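PDB 2JJQ: tRNA (uracil(54)-C(5))-methyltransferase from Pyrococcus abyssi, which methylates carbon 5 of uridine 54 in tRNA, using S-adenosyl-L-methionine as methyl donor and releasing S-adenosyl-L-homocysteine. Local coordinates for residues Gly380-Val385 / Leu399-Asp404; Lys107-Arg110 / Phe114-Glu117; Val233-Ser238 / Tyr242-Arg247. All coordinates share one frame; numbering follows the deposited sequence.

Contact 1: residues Gly380-Val385 / Leu399-Asp404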
loop_
_atom_site.group_PDB
_atom_site.type_symbol
_atom_site.label_atom_id
_atom_site.label_comp_id
_atom_site.label_asym_id
_atom_site.label_seq_id
_atom_site.Cartn_x
_atom_site.Cartn_y
_atom_site.Cartn_z
ATOM N N GLY A 380 -20.812 8.378 -18.911
ATOM C CA GLY A 380 -20.563 9.797 -18.904
ATOM C C GLY A 380 -19.234 10.166 -18.231
ATOM O O GLY A 380 -18.539 11.080 -18.681
ATOM N N VAL A 381 -18.888 9.411 -17.173
ATOM C CA VAL A 381 -17.686 9.698 -16.413
ATOM C C VAL A 381 -16.940 8.391 -16.114
ATOM O O VAL A 381 -17.542 7.384 -15.733
ATOM C CB VAL A 381 -17.974 10.443 -15.087
ATOM C CG1 VAL A 381 -16.636 10.604 -14.274
ATOM C CG2 VAL A 381 -18.573 11.827 -15.363
ATOM N N ILE A 382 -15.636 8.407 -16.328
ATOM C CA ILE A 382 -14.790 7.357 -15.776
ATOM C C ILE A 382 -13.894 7.959 -14.709
ATOM O O ILE A 382 -13.243 8.992 -14.940
ATOM C CB ILE A 382 -13.914 6.646 -16.869
ATOM C CG1 ILE A 382 -14.821 5.916 -17.852
ATOM C CG2 ILE A 382 -12.951 5.701 -16.174
ATOM C CD1 ILE A 382 -14.071 5.430 -19.155
ATOM N N VAL A 383 -13.810 7.317 -13.541
ATOM C CA VAL A 383 -12.819 7.753 -12.528
ATOM C C VAL A 383 -11.748 6.667 -12.436
ATOM O O VAL A 383 -12.053 5.549 -12.111
ATOM C CB VAL A 383 -13.477 7.997 -11.087
ATOM C CG1 VAL A 383 -12.378 8.343 -10.068
ATOM C CG2 VAL A 383 -14.538 9.088 -11.148
ATOM N N TYR A 384 -10.502 7.000 -12.751
ATOM C CA TYR A 384 -9.442 6.023 -12.849
ATOM C C TYR A 384 -8.488 6.316 -11.682
ATOM O O TYR A 384 -7.969 7.427 -11.571
ATOM C CB TYR A 384 -8.747 6.173 -14.205
ATOM C CG TYR A 384 -7.752 5.066 -14.609
ATOM C CD1 TYR A 384 -7.670 4.629 -15.946
ATOM C CD2 TYR A 384 -6.934 4.447 -13.669
ATOM C CE1 TYR A 384 -6.737 3.637 -16.365
ATOM C CE2 TYR A 384 -5.978 3.465 -14.079
ATOM C CZ TYR A 384 -5.922 3.053 -15.425
ATOM O OH TYR A 384 -4.996 2.085 -15.787
ATOM N N VAL A 385 -8.320 5.346 -10.783
ATOM C CA VAL A 385 -7.399 5.457 -9.658
ATOM C C VAL A 385 -6.228 4.528 -9.924
ATOM O O VAL A 385 -6.431 3.382 -10.325
ATOM C CB VAL A 385 -8.141 5.006 -8.370
ATOM C CG1 VAL A 385 -7.234 4.989 -7.164
ATOM C CG2 VAL A 385 -9.355 5.914 -8.147
ATOM N N LEU A 399 -8.444 4.953 -24.269
ATOM C CA LEU A 399 -9.853 5.313 -24.017
ATOM C C LEU A 399 -10.308 6.499 -24.855
ATOM O O LEU A 399 -9.568 7.480 -24.988
ATOM C CB LEU A 399 -10.000 5.685 -22.535
ATOM C CG LEU A 399 -9.923 4.436 -21.645
ATOM C CD1 LEU A 399 -9.677 4.847 -20.187
ATOM C CD2 LEU A 399 -11.172 3.468 -21.764
ATOM N N ASP A 400 -11.551 6.476 -25.319
ATOM C CA ASP A 400 -12.079 7.647 -26.056
ATOM C C ASP A 400 -12.582 8.752 -25.140
ATOM O O ASP A 400 -13.753 9.177 -25.210
ATOM C CB ASP A 400 -13.124 7.201 -27.078
ATOM C CG ASP A 400 -12.538 6.241 -28.115
ATOM O OD1 ASP A 400 -11.324 6.347 -28.434
ATOM O OD2 ASP A 400 -13.295 5.384 -28.614
ATOM N N TYR A 401 -11.666 9.234 -24.282
ATOM C CA TYR A 401 -11.995 10.149 -23.207
ATOM C C TYR A 401 -10.834 11.073 -23.028
ATOM O O TYR A 401 -9.712 10.711 -23.345
ATOM C CB TYR A 401 -12.131 9.358 -21.870
ATOM C CG TYR A 401 -13.427 8.590 -21.733
ATOM C CD1 TYR A 401 -14.449 9.066 -20.916
ATOM C CD2 TYR A 401 -13.621 7.366 -22.395
ATOM C CE1 TYR A 401 -15.657 8.358 -20.794
ATOM C CE2 TYR A 401 -14.809 6.657 -22.279
ATOM C CZ TYR A 401 -15.821 7.171 -21.471
ATOM O OH TYR A 401 -16.994 6.486 -21.321
ATOM N N ARG A 402 -11.089 12.247 -22.482
ATOM C CA ARG A 402 -10.015 13.183 -22.111
ATOM C C ARG A 402 -9.926 13.278 -20.571
ATOM O O ARG A 402 -10.864 12.901 -19.905
ATOM C CB ARG A 402 -10.287 14.547 -22.715
ATOM C CG ARG A 402 -11.541 15.190 -22.185
ATOM C CD ARG A 402 -11.735 16.605 -22.725
ATOM N NE ARG A 402 -12.268 17.420 -21.647
ATOM C CZ ARG A 402 -13.522 17.826 -21.546
ATOM N NH1 ARG A 402 -14.419 17.536 -22.492
ATOM N NH2 ARG A 402 -13.864 18.542 -20.487
ATOM N N ILE A 403 -8.797 13.752 -20.036
ATOM C CA ILE A 403 -8.683 14.007 -18.588
ATOM C C ILE A 403 -9.370 15.328 -18.253
ATOM O O ILE A 403 -8.977 16.411 -18.723
ATOM C CB ILE A 403 -7.186 14.025 -18.167
ATOM C CG1 ILE A 403 -6.591 12.659 -18.472
ATOM C CG2 ILE A 403 -7.031 14.351 -16.686
ATOM C CD1 ILE A 403 -5.105 12.675 -18.400
ATOM N N ASP A 404 -10.451 15.244 -17.496
ATOM C CA ASP A 404 -11.217 16.409 -17.134
ATOM C C ASP A 404 -10.600 17.051 -15.881
ATOM O O ASP A 404 -10.399 18.274 -15.816
ATOM C CB ASP A 404 -12.662 15.976 -16.868
ATOM C CG ASP A 404 -13.519 17.100 -16.345
ATOM O OD1 ASP A 404 -13.260 18.239 -16.785
ATOM O OD2 ASP A 404 -14.477 16.851 -15.555
#

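Contact 2: residues Lys107-Arg110 / Phe114-Glu117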
loop_
_atom_site.group_PDB
_atom_site.type_symbol
_atom_site.label_atom_id
_atom_site.label_comp_id
_atom_site.label_asym_id
_atom_site.label_seq_id
_atom_site.Cartn_x
_atom_site.Cartn_y
_atom_site.Cartn_z
ATOM N N LYS A 107 8.080 14.230 -11.278
ATOM C CA LYS A 107 7.896 12.903 -11.880
ATOM C C LYS A 107 6.589 12.747 -12.645
ATOM O O LYS A 107 6.580 12.277 -13.799
ATOM C CB LYS A 107 8.004 11.842 -10.786
ATOM C CG LYS A 107 7.824 10.436 -11.326
ATOM C CD LYS A 107 8.044 9.487 -10.143
ATOM C CE LYS A 107 7.574 8.104 -10.440
ATOM N NZ LYS A 107 7.801 7.196 -9.229
ATOM N N LEU A 108 5.472 13.187 -12.034
ATOM C CA LEU A 108 4.157 13.102 -12.690
ATOM C C LEU A 108 4.106 13.976 -13.932
ATOM O O LEU A 108 3.531 13.568 -14.958
ATOM C CB LEU A 108 3.006 13.520 -11.737
ATOM C CG LEU A 108 2.772 12.443 -10.650
ATOM C CD1 LEU A 108 1.814 13.003 -9.596
ATOM C CD2 LEU A 108 2.242 11.137 -11.304
ATOM N N LYS A 109 4.624 15.182 -13.826
ATOM C CA LYS A 109 4.645 16.068 -14.999
ATOM C C LYS A 109 5.445 15.426 -16.137
ATOM O O LYS A 109 5.006 15.446 -17.272
ATOM C CB LYS A 109 5.237 17.440 -14.640
ATOM C CG LYS A 109 5.182 18.434 -15.814
ATOM C CD LYS A 109 5.525 19.865 -15.334
ATOM C CE LYS A 109 6.993 20.021 -14.991
ATOM N NZ LYS A 109 7.258 21.378 -14.355
ATOM N N ARG A 110 6.609 14.831 -15.837
ATOM C CA ARG A 110 7.414 14.071 -16.849
ATOM C C ARG A 110 6.641 12.949 -17.534
ATOM O O ARG A 110 6.673 12.800 -18.772
ATOM C CB ARG A 110 8.649 13.381 -16.198
ATOM C CG ARG A 110 9.680 14.319 -15.512
ATOM C CD ARG A 110 11.085 13.718 -15.343
ATOM N NE ARG A 110 11.215 12.774 -14.232
ATOM C CZ ARG A 110 11.561 13.123 -12.993
ATOM N NH1 ARG A 110 11.776 14.414 -12.713
ATOM N NH2 ARG A 110 11.710 12.187 -12.031
ATOM N N PHE A 114 1.987 17.181 -17.992
ATOM C CA PHE A 114 1.436 18.463 -17.462
ATOM C C PHE A 114 1.456 18.438 -15.954
ATOM O O PHE A 114 1.597 17.367 -15.367
ATOM C CB PHE A 114 0.019 18.692 -17.954
ATOM C CG PHE A 114 -0.896 17.559 -17.679
ATOM C CD1 PHE A 114 -1.073 16.550 -18.605
ATOM C CD2 PHE A 114 -1.611 17.508 -16.495
ATOM C CE1 PHE A 114 -1.912 15.494 -18.346
ATOM C CE2 PHE A 114 -2.474 16.424 -16.242
ATOM C CZ PHE A 114 -2.618 15.442 -17.171
ATOM N N GLU A 115 1.339 19.605 -15.344
ATOM C CA GLU A 115 1.381 19.758 -13.890
ATOM C C GLU A 115 0.187 19.032 -13.217
ATOM O O GLU A 115 -0.994 19.225 -13.597
ATOM C CB GLU A 115 1.321 21.250 -13.567
ATOM C CG GLU A 115 1.789 21.610 -12.175
ATOM C CD GLU A 115 3.307 21.588 -12.077
ATOM O OE1 GLU A 115 3.963 22.245 -12.932
ATOM O OE2 GLU A 115 3.847 20.920 -11.146
ATOM N N VAL A 116 0.512 18.251 -12.197
ATOM C CA VAL A 116 -0.484 17.564 -11.366
ATOM C C VAL A 116 -0.245 17.921 -9.904
ATOM O O VAL A 116 0.869 17.863 -9.431
ATOM C CB VAL A 116 -0.408 16.043 -11.582
ATOM C CG1 VAL A 116 -1.428 15.376 -10.648
ATOM C CG2 VAL A 116 -0.722 15.722 -13.103
ATOM N N GLU A 117 -1.279 18.387 -9.214
ATOM C CA GLU A 117 -1.139 18.693 -7.799
ATOM C C GLU A 117 -0.905 17.381 -7.038
ATOM O O GLU A 117 -1.498 16.318 -7.373
ATOM C CB GLU A 117 -2.398 19.395 -7.286
ATOM C CG GLU A 117 -2.470 19.494 -5.756
ATOM C CD GLU A 117 -3.826 20.008 -5.234
ATOM O OE1 GLU A 117 -4.762 20.255 -6.041
ATOM O OE2 GLU A 117 -3.944 20.168 -3.980
#

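Contact 3: residues Val233-Ser238 / Tyr242-Arg247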
loop_
_atom_site.group_PDB
_atom_site.type_symbol
_atom_site.label_atom_id
_atom_site.label_comp_id
_atom_site.label_asym_id
_atom_site.label_seq_id
_atom_site.Cartn_x
_atom_site.Cartn_y
_atom_site.Cartn_z
ATOM N N VAL A 233 -1.052 -20.224 9.787
ATOM C CA VAL A 233 -0.018 -21.201 9.469
ATOM C C VAL A 233 0.212 -21.156 7.970
ATOM O O VAL A 233 -0.689 -21.421 7.157
ATOM C CB VAL A 233 -0.374 -22.618 9.917
ATOM C CG1 VAL A 233 0.691 -23.596 9.413
ATOM C CG2 VAL A 233 -0.464 -22.683 11.417
ATOM N N ASN A 234 1.416 -20.749 7.608
ATOM C CA ASN A 234 1.783 -20.707 6.208
ATOM C C ASN A 234 2.198 -22.124 5.841
ATOM O O ASN A 234 3.304 -22.579 6.193
ATOM C CB ASN A 234 2.917 -19.718 5.939
ATOM C CG ASN A 234 3.566 -19.957 4.572
ATOM O OD1 ASN A 234 2.901 -20.493 3.687
ATOM N ND2 ASN A 234 4.866 -19.624 4.422
ATOM N N ARG A 235 1.303 -22.835 5.162
ATOM C CA ARG A 235 1.590 -24.231 4.753
ATOM C C ARG A 235 2.242 -24.407 3.360
ATOM O O ARG A 235 2.441 -25.548 2.892
ATOM C CB ARG A 235 0.314 -25.066 4.819
ATOM C CG ARG A 235 -0.222 -25.191 6.219
ATOM C CD ARG A 235 -1.203 -26.322 6.382
ATOM N NE ARG A 235 -1.504 -26.463 7.800
ATOM C CZ ARG A 235 -2.442 -25.765 8.443
ATOM N NH1 ARG A 235 -3.189 -24.877 7.802
ATOM N NH2 ARG A 235 -2.641 -25.954 9.735
ATOM N N SER A 236 2.587 -23.303 2.712
ATOM C CA SER A 236 3.279 -23.329 1.417
ATOM C C SER A 236 4.778 -23.149 1.625
ATOM O O SER A 236 5.210 -22.795 2.717
ATOM C CB SER A 236 2.770 -22.190 0.563
ATOM O OG SER A 236 3.369 -20.978 0.978
ATOM N N LYS A 237 5.578 -23.367 0.577
ATOM C CA LYS A 237 7.037 -23.269 0.705
ATOM C C LYS A 237 7.458 -21.844 0.562
ATOM O O LYS A 237 8.584 -21.485 0.901
ATOM C CB LYS A 237 7.753 -24.083 -0.375
ATOM C CG LYS A 237 7.249 -25.499 -0.554
ATOM C CD LYS A 237 7.529 -26.364 0.662
ATOM C CE LYS A 237 6.468 -27.458 0.760
ATOM N NZ LYS A 237 5.100 -26.876 1.029
ATOM N N SER A 238 6.557 -21.027 0.040
ATOM C CA SER A 238 6.852 -19.636 -0.178
ATOM C C SER A 238 7.130 -18.935 1.156
ATOM O O SER A 238 6.519 -19.246 2.180
ATOM C CB SER A 238 5.688 -18.957 -0.888
ATOM O OG SER A 238 5.480 -19.523 -2.175
ATOM N N TYR A 242 1.517 -14.361 5.405
ATOM C CA TYR A 242 0.124 -14.692 5.643
ATOM C C TYR A 242 0.034 -16.223 5.524
ATOM O O TYR A 242 0.954 -16.891 5.019
ATOM C CB TYR A 242 -0.814 -13.944 4.682
ATOM C CG TYR A 242 -0.549 -14.323 3.285
ATOM C CD1 TYR A 242 0.391 -13.612 2.509
ATOM C CD2 TYR A 242 -1.099 -15.464 2.766
ATOM C CE1 TYR A 242 0.701 -14.029 1.203
ATOM C CE2 TYR A 242 -0.813 -15.869 1.465
ATOM C CZ TYR A 242 0.086 -15.153 0.705
ATOM O OH TYR A 242 0.376 -15.600 -0.561
ATOM N N GLY A 243 -1.012 -16.791 6.079
ATOM C CA GLY A 243 -1.166 -18.233 5.979
ATOM C C GLY A 243 -2.617 -18.587 6.224
ATOM O O GLY A 243 -3.486 -17.710 6.286
ATOM N N ASP A 244 -2.865 -19.862 6.423
ATOM C CA ASP A 244 -4.230 -20.330 6.734
ATOM C C ASP A 244 -4.598 -19.920 8.148
ATOM O O ASP A 244 -3.817 -20.104 9.044
ATOM C CB ASP A 244 -4.272 -21.870 6.637
ATOM C CG ASP A 244 -3.902 -22.383 5.226
ATOM O OD1 ASP A 244 -4.170 -21.648 4.250
ATOM O OD2 ASP A 244 -3.356 -23.516 5.104
ATOM N N ILE A 245 -5.793 -19.381 8.339
ATOM C CA ILE A 245 -6.247 -19.006 9.638
ATOM C C ILE A 245 -6.394 -20.257 10.514
ATOM O O ILE A 245 -7.167 -21.159 10.184
ATOM C CB ILE A 245 -7.623 -18.315 9.527
ATOM C CG1 ILE A 245 -7.479 -17.035 8.670
ATOM C CG2 ILE A 245 -8.194 -18.065 10.917
ATOM C CD1 ILE A 245 -6.449 -16.035 9.209
ATOM N N GLU A 246 -5.669 -20.280 11.615
ATOM C CA GLU A 246 -5.728 -21.385 12.539
ATOM C C GLU A 246 -6.580 -21.068 13.769
ATOM O O GLU A 246 -7.358 -21.920 14.239
ATOM C CB GLU A 246 -4.309 -21.780 12.903
ATOM C CG GLU A 246 -4.171 -22.932 13.878
ATOM C CD GLU A 246 -4.595 -24.275 13.298
ATOM O OE1 GLU A 246 -4.713 -24.390 12.065
ATOM O OE2 GLU A 246 -4.797 -25.208 14.111
ATOM N N ARG A 247 -6.385 -19.893 14.352
ATOM C CA ARG A 247 -7.154 -19.518 15.562
ATOM C C ARG A 247 -7.081 -18.021 15.701
ATOM O O ARG A 247 -6.090 -17.410 15.263
ATOM C CB ARG A 247 -6.492 -20.188 16.801
ATOM C CG ARG A 247 -7.355 -20.050 18.108
ATOM C CD ARG A 247 -6.994 -21.230 19.056
ATOM N NE ARG A 247 -7.693 -21.058 20.341
ATOM C CZ ARG A 247 -7.537 -21.900 21.364
ATOM N NH1 ARG A 247 -6.726 -22.952 21.227
ATOM N NH2 ARG A 247 -8.178 -21.695 22.494
HETATM O O HOH W 1 0.261 -19.066 2.716
#

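Contact 1: residues Gly380-Val385 / Leu399-Asp404
The closest CA atoms of the two segments, those of Ile382 and Tyr401, are 8.4 Å apart, too far for sheet pairing, and no hydrogen bond crosses the contact. The segments belong to a beta-alpha-beta crossover of the class I-like methyltransferase fold: strand 381-386 leads into helix 389-398, after which a turn enters the parallel strand 403-409. Between the two strands in the sheet runs strand 419-424, so side chains, not backbone pairing, do most of the bridging.

Ile382 suits its place because a long, branched aliphatic chain can span the gap and lie on a ring. With its CG1 beside the backbone N (chi1 -65°) and the chain then extended, Ile382 CD1 comes over one face of Tyr401, 3.5 Å from the ring centroid and 18° off the normal, a CH-pi contact. The two side chains cross at about a right angle. Ile382 CD1 also meets Leu399 CD2 at 4.4 Å, a looser apolar touch; Leu374 of helix 368-377 packs on both aliphatic residues and adds to the buried cluster.

Tyrosine offers a flat apolar face here together with a polar end, and its OH is hydrogen-bonded to the backbone O of Pro379. Near the plane of the same ring, at its edge, Gly380 O lies 4.5 Å from Tyr401 CE1.

Contact 2: residues Lys107-Arg110 / Phe114-Glu117
Lys109, the residue with most surface buried here, lays its aliphatic stem against the backbone that returns past it at Phe114 and Glu115. Lys109 CA lies 3.3 Å from Phe114 O, a CA-H...O contact with an angle of 153° at the hydrogen, and Lys109 CG is 3.7 Å from Phe114 C. With CG anti to the backbone N (chi1 -176°), the chain runs along the returning segment before a bend at chi3 turns the ammonium group. Glu115 starts out away from the helix but folds back at chi2, bringing OE1 within 3.7 Å of Lys109 NZ. That is a long salt bridge, and OE1 is equally close to Lys109 CD, so the carboxylate lies beside the lysine chain as well as near its charge. A flexible, charged pair fits this solvent-exposed side.

Helix 97-112, the loop at 114-117 and strand 117-119 make a helix-loop-strand connection, whose strand is added beside 403-409 at the edge of the eight-stranded mixed sheet. No hydrogen bond joins the two segments.

Leu108 faces the buried side, where Leu108 CD1 meets Val116 CG1 at 4.2 Å, the side chains crossing at about a right angle. Leucine and valine suit this interior position: Ala408 packs on Leu108 and Ile406 on Val116. The Leu108 side chain is about 9 Å from those of Cys387 and Glu419, the predicted nucleophile and proton acceptor. The Phe114 side chain points away from the helix, and its ring rests on Ile403 and Ile406.

Contact 3: residues Val233-Ser238 / Tyr242-Arg247
Val233 and Asp244 form an antiparallel hydrogen-bonded pair where strands 228-233 and 244-250 are joined by a beta hairpin with a long loop, at one edge of the five-stranded sheet. Val233 N donates to Asp244 O at 2.9 Å and nearly straight (161°), while Asp244 N returns a bond to Val233 O at 2.8 Å. Next to the pair the chains close tightly: Asn234 CA and Gly243 CA are only 3.9 Å apart, an approach that leaves no room for a CB at Gly243 and so suits glycine. Further along, Glu246 and Arg247 both face Trp231, a classic beta bulge.

Asn234 suits the turn because its amide both accepts and donates. Asn234 OD1 accepts from Ser236 N, making an Asx turn, and also from Ser236 OG, which lies in the carbonyl plane on a lone pair; ND2 donates to Ser238 O. A water also donates to Asn234 OD1 and Tyr242 O, bridging the two segments.

The exposed flank is looser and held by charge. Arg235, long enough to cross back to the opposite strand, extends its guanidinium over Val233 CG1 and meets two carboxylates at its edge. The bond from Arg235 NH2 to Glu246 OE1 is weak, at 3.5 Å with the group planes 64° apart. The firmer one joins Arg235 NH1 to Asp244 OD2 at 3.0 Å, with guanidinium and carboxylate planes 22° apart and the anti lone pair of Asp244 OD2 accepting.

In the fold
Along the chain the contacts come in series: contact 2, then contact 3, then contact 1. Contacts 1 and 2 lie on the same side of the chain's centre, their own centres about 18 Å apart, and touch where Ile403 CD1 packs on Phe114 CZ at 3.9 Å. Contact 1 lies on the eight-stranded sheet and contact 2 feeds its edge strand 117-119, which lies beside strand 403-409, so an early part of the chain extends the sheet of the C-terminal catalytic domain. Contact 3 belongs to the separate five-stranded sheet on the opposite side of the centre, its centre about 41 and 42 Å from those of contacts 1 and 2. The tRNA probably binds where the protein's three regions meet.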